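Local atomic coordinates of 4'-phospho-dehydrooxetanocin synthase (Bacillus megaterium, PDB entry 5UL3), a protein that catalyses the oxidative ring contraction of dAMP to an oxetane aldehyde in oxetanocin A biosynthesis, using cobalamin, a [4Fe-4S] cluster and S-adenosylmethionine. Residues A[555-558]-A[559-562]; A[199-202]-A[203-206]; A[623-626]-A[627-631]; A[374-377]-A[378-381]. All coordinates share one frame; numbering follows the deposited sequence.

Contact 1 (A[555-558]-A[559-562]); sequences MVQL and TERK
Two donors of T559 converge on the carbonyl oxygen of M555: T559 OG1 lies 2.9 Å from M555 O, and the backbone N of T559 donates to the same atom. They arrive from opposite faces of the carbonyl plane, each tilted from it by about 30°. With chi1 at -55°, OG1 sits beside its own backbone N and can bend back one helical turn to that oxygen, while CG2 points the other way. The eight residues form two turns near the C-terminal end of helix 551-563, with the side chain of M555 about 10 Å from that of cluster ligand C318, and the i to i+4 ladder runs on through E560 N to V556 O at 2.9 Å and K562 N to L558 O at 3.0 Å. The rung between is weak, R561 N standing 3.4 Å from Q557 O. That oxygen also accepts from a water at 3.1 Å, which donates in turn to E560 OE1 at 2.8 Å and so ties the carboxylate to the backbone of Q557. The Q557 amide and the E560 carboxylate are turned 28° apart, with CG of Q557 4.0 Å from E560 OE1. The other carboxylate oxygen, OE2, accepts from the backbone N atoms of L567 and I568.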
loop_
_atom_site.group_PDB
_atom_site.type_symbol
_atom_site.label_atom_id
_atom_site.label_comp_id
_atom_site.label_asym_id
_atom_site.label_seq_id
_atom_site.Cartn_x
_atom_site.Cartn_y
_atom_site.Cartn_z
ATOM N N MET A 555 15.711 15.563 13.643
ATOM C CA MET A 555 16.640 15.109 14.678
ATOM C C MET A 555 18.057 15.029 14.137
ATOM O O MET A 555 19.020 15.383 14.830
ATOM C CB MET A 555 16.208 13.745 15.222
ATOM C CG MET A 555 14.888 13.763 15.963
ATOM S SD MET A 555 14.088 12.134 16.063
ATOM C CE MET A 555 15.347 11.128 16.840
ATOM N N VAL A 556 18.206 14.557 12.901
ATOM C CA VAL A 556 19.524 14.480 12.285
ATOM C C VAL A 556 20.070 15.881 12.043
ATOM O O VAL A 556 21.233 16.173 12.345
ATOM C CB VAL A 556 19.458 13.671 10.981
ATOM C CG1 VAL A 556 20.718 13.890 10.141
ATOM C CG2 VAL A 556 19.271 12.207 11.306
ATOM N N GLN A 557 19.235 16.769 11.500
ATOM C CA GLN A 557 19.660 18.148 11.287
ATOM C C GLN A 557 20.058 18.814 12.605
ATOM O O GLN A 557 21.004 19.609 12.647
ATOM C CB GLN A 557 18.549 18.923 10.577
ATOM C CG GLN A 557 18.455 18.607 9.086
ATOM C CD GLN A 557 17.102 18.949 8.478
ATOM O OE1 GLN A 557 16.140 19.231 9.192
ATOM N NE2 GLN A 557 17.023 18.916 7.149
ATOM N N LEU A 558 19.364 18.479 13.699
ATOM C CA LEU A 558 19.706 19.048 14.997
ATOM C C LEU A 558 21.009 18.473 15.537
ATOM O O LEU A 558 21.766 19.181 16.213
ATOM C CB LEU A 558 18.558 18.817 15.981
ATOM C CG LEU A 558 18.567 19.522 17.338
ATOM C CD1 LEU A 558 17.156 19.968 17.679
ATOM C CD2 LEU A 558 19.118 18.608 18.432
ATOM N N THR A 559 21.287 17.198 15.256
ATOM C CA THR A 559 22.566 16.612 15.639
ATOM C C THR A 559 23.714 17.178 14.809
ATOM O O THR A 559 24.833 17.319 15.317
ATOM C CB THR A 559 22.502 15.086 15.506
ATOM O OG1 THR A 559 21.400 14.591 16.276
ATOM C CG2 THR A 559 23.779 14.433 16.009
ATOM N N GLU A 560 23.463 17.510 13.539
ATOM C CA GLU A 560 24.498 18.128 12.714
ATOM C C GLU A 560 24.998 19.422 13.345
ATOM O O GLU A 560 26.205 19.696 13.351
ATOM C CB GLU A 560 23.967 18.401 11.305
ATOM C CG GLU A 560 23.885 17.196 10.391
ATOM C CD GLU A 560 23.382 17.570 9.013
ATOM O OE1 GLU A 560 22.464 18.413 8.927
ATOM O OE2 GLU A 560 23.911 17.031 8.014
ATOM N N ARG A 561 24.082 20.230 13.880
ATOM C CA ARG A 561 24.473 21.464 14.549
ATOM C C ARG A 561 25.099 21.178 15.909
ATOM O O ARG A 561 26.162 21.715 16.240
ATOM C CB ARG A 561 23.258 22.380 14.702
ATOM C CG ARG A 561 22.647 22.823 13.385
ATOM C CD ARG A 561 21.492 23.789 13.611
ATOM N NE ARG A 561 21.116 24.474 12.378
ATOM C CZ ARG A 561 20.164 24.061 11.547
ATOM N NH1 ARG A 561 19.476 22.960 11.817
ATOM N NH2 ARG A 561 19.896 24.751 10.445
ATOM N N LYS A 562 24.454 20.320 16.702
ATOM C CA LYS A 562 24.866 20.087 18.084
ATOM C C LYS A 562 26.278 19.523 18.181
ATOM O O LYS A 562 27.003 19.828 19.135
ATOM C CB LYS A 562 23.867 19.143 18.750
ATOM C CG LYS A 562 24.030 18.942 20.237
ATOM C CD LYS A 562 22.654 18.772 20.866
ATOM C CE LYS A 562 22.735 18.223 22.276
ATOM N NZ LYS A 562 21.430 18.352 22.988
HETATM O O HOH W 1 21.699 20.946 9.974
#

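Contact 2 (A[199-202]-A[203-206]); sequences LIYS and HIEN
L199 and H203 meet one turn apart in helix 190-205, the helix of a beta-alpha-beta unit in the Rossmann-like cobalamin-binding domain. The ring of H203 reaches back to the L199 carbonyl, its ND1 2.8 Å from L199 O at an N-H...O angle of 159°. The oxygen lies almost in the imidazole plane, at the ring edge, which fixes the ring's rotation and requires the proton on ND1. On the packed side, I204 CD1 touches two neighbours, 4.1 Å from I200 CG2 and 4.2 Å from Y201 CD1. I204 and Y201 run side by side, and I200, Y201 and I204 all rest on I213 of strand 212-216, while I200 also meets L173 of helix 166-176. The solvent side is looser: E205 turns its carboxylate away, and a water gives its stronger bond to E205 OE1, at 2.8 Å, and only a weak one to Y201 O. The bond from N206 N to S202 O, 3.1 Å, is weak too. S202 places its hydroxyl between backbone N and carbonyl carbon (chi1 62°), where OG gives L199 O a third donor, 3.0 Å away and above the carbonyl plane.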
loop_
_atom_site.group_PDB
_atom_site.type_symbol
_atom_site.label_atom_id
_atom_site.label_comp_id
_atom_site.label_asym_id
_atom_site.label_seq_id
_atom_site.Cartn_x
_atom_site.Cartn_y
_atom_site.Cartn_z
ATOM N N LEU A 199 5.530 15.138 -23.256
ATOM C CA LEU A 199 4.708 14.828 -24.425
ATOM C C LEU A 199 3.324 15.464 -24.338
ATOM O O LEU A 199 2.766 15.889 -25.356
ATOM C CB LEU A 199 4.576 13.319 -24.568
ATOM C CG LEU A 199 5.807 12.649 -25.155
ATOM C CD1 LEU A 199 5.788 11.186 -24.796
ATOM C CD2 LEU A 199 5.772 12.843 -26.664
ATOM N N ILE A 200 2.740 15.511 -23.137
ATOM C CA ILE A 200 1.446 16.168 -22.974
ATOM C C ILE A 200 1.548 17.636 -23.355
ATOM O O ILE A 200 0.714 18.158 -24.103
ATOM C CB ILE A 200 0.939 16.010 -21.528
ATOM C CG1 ILE A 200 0.517 14.565 -21.276
ATOM C CG2 ILE A 200 -0.219 16.986 -21.272
ATOM C CD1 ILE A 200 0.214 14.282 -19.793
ATOM N N TYR A 201 2.556 18.335 -22.817
ATOM C CA TYR A 201 2.665 19.765 -23.098
ATOM C C TYR A 201 3.076 20.024 -24.545
ATOM O O TYR A 201 2.628 21.011 -25.140
ATOM C CB TYR A 201 3.645 20.434 -22.140
ATOM C CG TYR A 201 3.058 20.679 -20.766
ATOM C CD1 TYR A 201 2.095 21.657 -20.570
ATOM C CD2 TYR A 201 3.464 19.928 -19.673
ATOM C CE1 TYR A 201 1.550 21.885 -19.324
ATOM C CE2 TYR A 201 2.921 20.147 -18.421
ATOM C CZ TYR A 201 1.960 21.126 -18.256
ATOM O OH TYR A 201 1.405 21.362 -17.012
ATOM N N SER A 202 3.908 19.159 -25.137
ATOM C CA SER A 202 4.223 19.370 -26.550
ATOM C C SER A 202 2.980 19.215 -27.423
ATOM O O SER A 202 2.846 19.924 -28.427
ATOM C CB SER A 202 5.353 18.438 -27.015
ATOM O OG SER A 202 5.016 17.065 -26.922
ATOM N N HIS A 203 2.037 18.348 -27.039
ATOM C CA HIS A 203 0.804 18.231 -27.807
ATOM C C HIS A 203 -0.190 19.343 -27.495
ATOM O O HIS A 203 -0.975 19.728 -28.370
ATOM C CB HIS A 203 0.167 16.863 -27.579
ATOM C CG HIS A 203 0.829 15.770 -28.359
ATOM N ND1 HIS A 203 1.988 15.149 -27.941
ATOM C CD2 HIS A 203 0.520 15.228 -29.560
ATOM C CE1 HIS A 203 2.349 14.247 -28.838
ATOM N NE2 HIS A 203 1.472 14.272 -29.828
ATOM N N ILE A 204 -0.197 19.865 -26.267
ATOM C CA ILE A 204 -0.982 21.073 -26.013
ATOM C C ILE A 204 -0.469 22.204 -26.888
ATOM O O ILE A 204 -1.246 22.924 -27.530
ATOM C CB ILE A 204 -0.928 21.457 -24.522
ATOM C CG1 ILE A 204 -1.739 20.476 -23.678
ATOM C CG2 ILE A 204 -1.446 22.877 -24.322
ATOM C CD1 ILE A 204 -1.627 20.755 -22.172
ATOM N N GLU A 205 0.856 22.348 -26.945
ATOM C CA GLU A 205 1.494 23.383 -27.750
ATOM C C GLU A 205 1.151 23.232 -29.227
ATOM O O GLU A 205 1.054 24.228 -29.953
ATOM C CB GLU A 205 3.007 23.303 -27.536
ATOM C CG GLU A 205 3.772 24.577 -27.829
ATOM C CD GLU A 205 3.567 25.647 -26.775
ATOM O OE1 GLU A 205 2.753 25.438 -25.846
ATOM O OE2 GLU A 205 4.230 26.702 -26.876
ATOM N N ASN A 206 0.974 22.000 -29.684
ATOM C CA ASN A 206 0.635 21.718 -31.073
ATOM C C ASN A 206 -0.851 21.857 -31.367
ATOM O O ASN A 206 -1.251 21.702 -32.528
ATOM C CB ASN A 206 1.092 20.307 -31.447
ATOM C CG ASN A 206 1.169 20.108 -32.954
ATOM O OD1 ASN A 206 1.592 21.009 -33.676
ATOM N ND2 ASN A 206 0.730 18.947 -33.435
HETATM O O HOH W 2 2.699 23.934 -23.508
#

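Contact 3 (A[623-626]-A[627-631]); sequences KKKL and YSYME
The ring of Y629 lies with one face over the carbonyl oxygen of K625, a turn earlier in the helix; K625 O stands 3.5 Å above the ring plane, over its centre. Two side chains meet the ring on this same side. From K625 the aliphatic chain runs obliquely past the phenol end, CG coming within 3.4 Å of Y629 OH; a bend at chi2 (59°) keeps CD close to the ring as well. From L626, CD2 meets the ring at CE2, 3.8 Å away. K625 O is also bonded in its own carbonyl plane by two donors: Y629 N at 3.1 Å, the regular helical rung, and S628 OG at 2.8 Å, on a lone pair. The serine hydroxyl thus supplements the backbone bond from only three residues ahead. M630 folds back at chi3, bringing its CE to 3.3 Å from L626 O, which at the same time accepts from M630 N at 3.2 Å. Everything here belongs to helix 620-648, close to its start, in a setting consistent with the C-terminal helix bundle. L626 and M630 pack on helix 588-617, through L614, M608 and H615, whereas Y629 faces V704 of helix 683-709 and hydrogen-bonds through OH to D707 of that helix.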
loop_
_atom_site.group_PDB
_atom_site.type_symbol
_atom_site.label_atom_id
_atom_site.label_comp_id
_atom_site.label_asym_id
_atom_site.label_seq_id
_atom_site.Cartn_x
_atom_site.Cartn_y
_atom_site.Cartn_z
ATOM N N LYS A 623 9.643 -27.398 -3.774
ATOM C CA LYS A 623 9.266 -26.189 -3.047
ATOM C C LYS A 623 9.835 -26.208 -1.643
ATOM O O LYS A 623 10.414 -25.217 -1.177
ATOM C CB LYS A 623 7.742 -26.050 -3.007
ATOM C CG LYS A 623 7.213 -24.898 -3.821
ATOM C CD LYS A 623 5.840 -24.459 -3.324
ATOM C CE LYS A 623 5.246 -23.390 -4.219
ATOM N NZ LYS A 623 4.800 -23.952 -5.531
ATOM N N LYS A 624 9.713 -27.346 -0.957
ATOM C CA LYS A 624 10.229 -27.428 0.399
ATOM C C LYS A 624 11.754 -27.370 0.417
ATOM O O LYS A 624 12.341 -26.773 1.323
ATOM C CB LYS A 624 9.685 -28.683 1.081
ATOM C CG LYS A 624 8.159 -28.642 1.188
ATOM C CD LYS A 624 7.550 -29.879 1.847
ATOM C CE LYS A 624 6.034 -29.690 2.111
ATOM N NZ LYS A 624 5.107 -29.779 0.905
ATOM N N LYS A 625 12.410 -27.955 -0.587
ATOM C CA LYS A 625 13.867 -27.880 -0.665
ATOM C C LYS A 625 14.334 -26.434 -0.863
ATOM O O LYS A 625 15.189 -25.931 -0.117
ATOM C CB LYS A 625 14.359 -28.794 -1.801
ATOM C CG LYS A 625 15.870 -28.846 -1.972
ATOM C CD LYS A 625 16.566 -29.322 -0.718
ATOM C CE LYS A 625 16.374 -30.803 -0.479
ATOM N NZ LYS A 625 17.209 -31.273 0.658
ATOM N N LEU A 626 13.755 -25.745 -1.847
ATOM C CA LEU A 626 14.093 -24.347 -2.100
ATOM C C LEU A 626 13.776 -23.471 -0.893
ATOM O O LEU A 626 14.503 -22.517 -0.601
ATOM C CB LEU A 626 13.332 -23.846 -3.321
ATOM C CG LEU A 626 13.702 -24.513 -4.650
ATOM C CD1 LEU A 626 12.639 -24.281 -5.723
ATOM C CD2 LEU A 626 15.057 -23.992 -5.117
ATOM N N TYR A 627 12.678 -23.761 -0.198
ATOM C CA TYR A 627 12.359 -22.986 0.994
ATOM C C TYR A 627 13.417 -23.187 2.066
ATOM O O TYR A 627 13.796 -22.230 2.762
ATOM C CB TYR A 627 10.969 -23.357 1.512
ATOM C CG TYR A 627 10.432 -22.340 2.515
ATOM C CD1 TYR A 627 9.802 -21.186 2.081
ATOM C CD2 TYR A 627 10.555 -22.556 3.876
ATOM C CE1 TYR A 627 9.306 -20.256 2.985
ATOM C CE2 TYR A 627 10.065 -21.627 4.802
ATOM C CZ TYR A 627 9.442 -20.487 4.342
ATOM O OH TYR A 627 8.960 -19.566 5.245
ATOM N N SER A 628 13.937 -24.417 2.193
ATOM C CA SER A 628 14.953 -24.671 3.203
ATOM C C SER A 628 16.219 -23.872 2.910
ATOM O O SER A 628 16.888 -23.412 3.843
ATOM C CB SER A 628 15.252 -26.173 3.313
ATOM O OG SER A 628 16.252 -26.570 2.384
ATOM N N TYR A 629 16.563 -23.699 1.629
ATOM C CA TYR A 629 17.662 -22.796 1.284
ATOM C C TYR A 629 17.379 -21.384 1.792
ATOM O O TYR A 629 18.252 -20.728 2.366
ATOM C CB TYR A 629 17.871 -22.719 -0.218
ATOM C CG TYR A 629 18.108 -24.016 -0.951
ATOM C CD1 TYR A 629 18.743 -25.094 -0.352
ATOM C CD2 TYR A 629 17.700 -24.133 -2.262
ATOM C CE1 TYR A 629 18.955 -26.297 -1.093
ATOM C CE2 TYR A 629 17.899 -25.285 -2.982
ATOM C CZ TYR A 629 18.528 -26.360 -2.397
ATOM O OH TYR A 629 18.706 -27.495 -3.181
ATOM N N MET A 630 16.168 -20.894 1.540
ATOM C CA MET A 630 15.815 -19.544 1.974
ATOM C C MET A 630 15.867 -19.409 3.490
ATOM O O MET A 630 16.330 -18.386 4.005
ATOM C CB MET A 630 14.440 -19.171 1.424
ATOM C CG MET A 630 14.499 -18.789 -0.046
ATOM S SD MET A 630 12.881 -18.430 -0.755
ATOM C CE MET A 630 12.290 -20.067 -0.949
ATOM N N GLU A 631 15.401 -20.425 4.229
ATOM C CA GLU A 631 15.507 -20.379 5.687
ATOM C C GLU A 631 16.957 -20.329 6.133
ATOM O O GLU A 631 17.306 -19.607 7.073
ATOM C CB GLU A 631 14.844 -21.603 6.320
ATOM C CG GLU A 631 13.347 -21.742 6.099
ATOM C CD GLU A 631 12.822 -23.028 6.714
ATOM O OE1 GLU A 631 13.421 -24.100 6.458
ATOM O OE2 GLU A 631 11.842 -22.963 7.480
#

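Contact 4 (A[374-377]-A[378-381]); sequences EAQR and IIDI
The side-chain amide of Q376 forms the shortest polar bond here, NE2 donating to D380 OD1 at 2.8 Å with an N-H...O angle of 152°. OD1 lies near the amide plane of Q376, but NE2 meets the carboxylate from above its plane, the two flat groups being turned 57° apart. Q376 makes this reach because its chain bends at chi2 (60°), which swings the amide forward along the helix to the residue one turn on. The same two residues share a backbone rung, D380 N to Q376 O at 2.9 Å, so side chains and main chain link them twice. NE2 also brushes I379, whose CG2 is 3.8 Å away.

Another side of the helix carries R377. Its chain is extended from CG to NE and runs alongside I381, pointing the same way, so that I381 CD1 lies over the centre of one guanidinium face, 3.9 Å above the plane. The neighbouring I378 approaches obliquely, its CD1 3.7 Å from R377 NH1. This buried guanidinium is anchored through NH2 to the carbonyl oxygen of L333, and its chain rests against V335 and T338 of helix 335-351. I378 turns instead to M419 and C423 of helix 410-426. Helix 374-386 is thereby wedged between two other helices, as the connecting helix between parallel strands 357-360 and 393-398: a beta-alpha-beta crossover of the partial TIM barrel that forms the radical SAM domain.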
loop_
_atom_site.group_PDB
_atom_site.type_symbol
_atom_site.label_atom_id
_atom_site.label_comp_id
_atom_site.label_asym_id
_atom_site.label_seq_id
_atom_site.Cartn_x
_atom_site.Cartn_y
_atom_site.Cartn_z
ATOM N N GLU A 374 -13.677 1.534 18.521
ATOM C CA GLU A 374 -12.993 1.044 17.318
ATOM C C GLU A 374 -12.982 -0.481 17.259
ATOM O O GLU A 374 -13.150 -1.069 16.180
ATOM C CB GLU A 374 -11.564 1.605 17.252
ATOM C CG GLU A 374 -10.692 1.352 18.489
ATOM C CD GLU A 374 -10.727 2.520 19.474
ATOM O OE1 GLU A 374 -9.753 2.703 20.237
ATOM O OE2 GLU A 374 -11.720 3.275 19.464
ATOM N N ALA A 375 -12.787 -1.143 18.404
ATOM C CA ALA A 375 -12.760 -2.605 18.393
ATOM C C ALA A 375 -14.120 -3.184 18.019
ATOM O O ALA A 375 -14.188 -4.195 17.305
ATOM C CB ALA A 375 -12.294 -3.147 19.743
ATOM N N GLN A 376 -15.219 -2.553 18.470
ATOM C CA GLN A 376 -16.535 -3.063 18.104
ATOM C C GLN A 376 -16.817 -2.854 16.622
ATOM O O GLN A 376 -17.502 -3.671 16.001
ATOM C CB GLN A 376 -17.626 -2.406 18.957
ATOM C CG GLN A 376 -18.998 -3.061 18.771
ATOM C CD GLN A 376 -18.977 -4.536 19.143
ATOM O OE1 GLN A 376 -18.437 -4.914 20.184
ATOM N NE2 GLN A 376 -19.544 -5.379 18.284
ATOM N N ARG A 377 -16.294 -1.776 16.037
ATOM C CA ARG A 377 -16.419 -1.595 14.597
ATOM C C ARG A 377 -15.756 -2.744 13.836
ATOM O O ARG A 377 -16.310 -3.251 12.853
ATOM C CB ARG A 377 -15.806 -0.256 14.195
ATOM C CG ARG A 377 -15.689 -0.061 12.702
ATOM C CD ARG A 377 -15.249 1.343 12.347
ATOM N NE ARG A 377 -14.961 1.478 10.922
ATOM C CZ ARG A 377 -13.836 1.059 10.343
ATOM N NH1 ARG A 377 -12.884 0.460 11.065
ATOM N NH2 ARG A 377 -13.655 1.243 9.037
ATOM N N ILE A 378 -14.560 -3.151 14.263
ATOM C CA ILE A 378 -13.883 -4.256 13.581
ATOM C C ILE A 378 -14.681 -5.547 13.748
ATOM O O ILE A 378 -14.864 -6.314 12.794
ATOM C CB ILE A 378 -12.439 -4.400 14.101
ATOM C CG1 ILE A 378 -11.622 -3.121 13.840
ATOM C CG2 ILE A 378 -11.751 -5.637 13.469
ATOM C CD1 ILE A 378 -11.499 -2.716 12.367
ATOM N N ILE A 379 -15.168 -5.806 14.964
ATOM C CA ILE A 379 -15.943 -7.017 15.211
ATOM C C ILE A 379 -17.192 -7.038 14.339
ATOM O O ILE A 379 -17.536 -8.077 13.763
ATOM C CB ILE A 379 -16.271 -7.148 16.712
ATOM C CG1 ILE A 379 -14.983 -7.504 17.472
ATOM C CG2 ILE A 379 -17.350 -8.207 16.923
ATOM C CD1 ILE A 379 -15.088 -7.365 18.988
ATOM N N ASP A 380 -17.847 -5.879 14.162
ATOM C CA ASP A 380 -19.013 -5.801 13.274
ATOM C C ASP A 380 -18.652 -6.086 11.810
ATOM O O ASP A 380 -19.409 -6.756 11.093
ATOM C CB ASP A 380 -19.675 -4.421 13.393
ATOM C CG ASP A 380 -20.350 -4.204 14.748
ATOM O OD1 ASP A 380 -20.350 -5.143 15.569
ATOM O OD2 ASP A 380 -20.871 -3.092 14.993
ATOM N N ILE A 381 -17.521 -5.557 11.330
ATOM C CA ILE A 381 -17.076 -5.895 9.976
ATOM C C ILE A 381 -16.830 -7.399 9.862
ATOM O O ILE A 381 -17.276 -8.052 8.902
ATOM C CB ILE A 381 -15.824 -5.077 9.609
ATOM C CG1 ILE A 381 -16.183 -3.592 9.485
ATOM C CG2 ILE A 381 -15.197 -5.600 8.284
ATOM C CD1 ILE A 381 -14.977 -2.656 9.510
#

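All four contacts are local, about two turns long, each on one helix, and none touches another: their centres lie 38 to 52 Å apart. Along the chain the order is contact 2, contact 4, contact 1, contact 3. Contacts 2 and 4 belong to beta-alpha-beta units of different sheets, on opposite sides of the chain's centre, one in the cobalamin-binding Rossmann domain and the other in the radical SAM barrel. Contact 1 lies on helix 551-563, with the side chain of M555 about 13 Å from the cluster, and contact 3 on helix 620-648, among long helices consistent with the C-terminal bundle. They thus lie on separate helices of an enzyme whose Rossmann and barrel domains hold cobalamin and the iron-sulfur cluster.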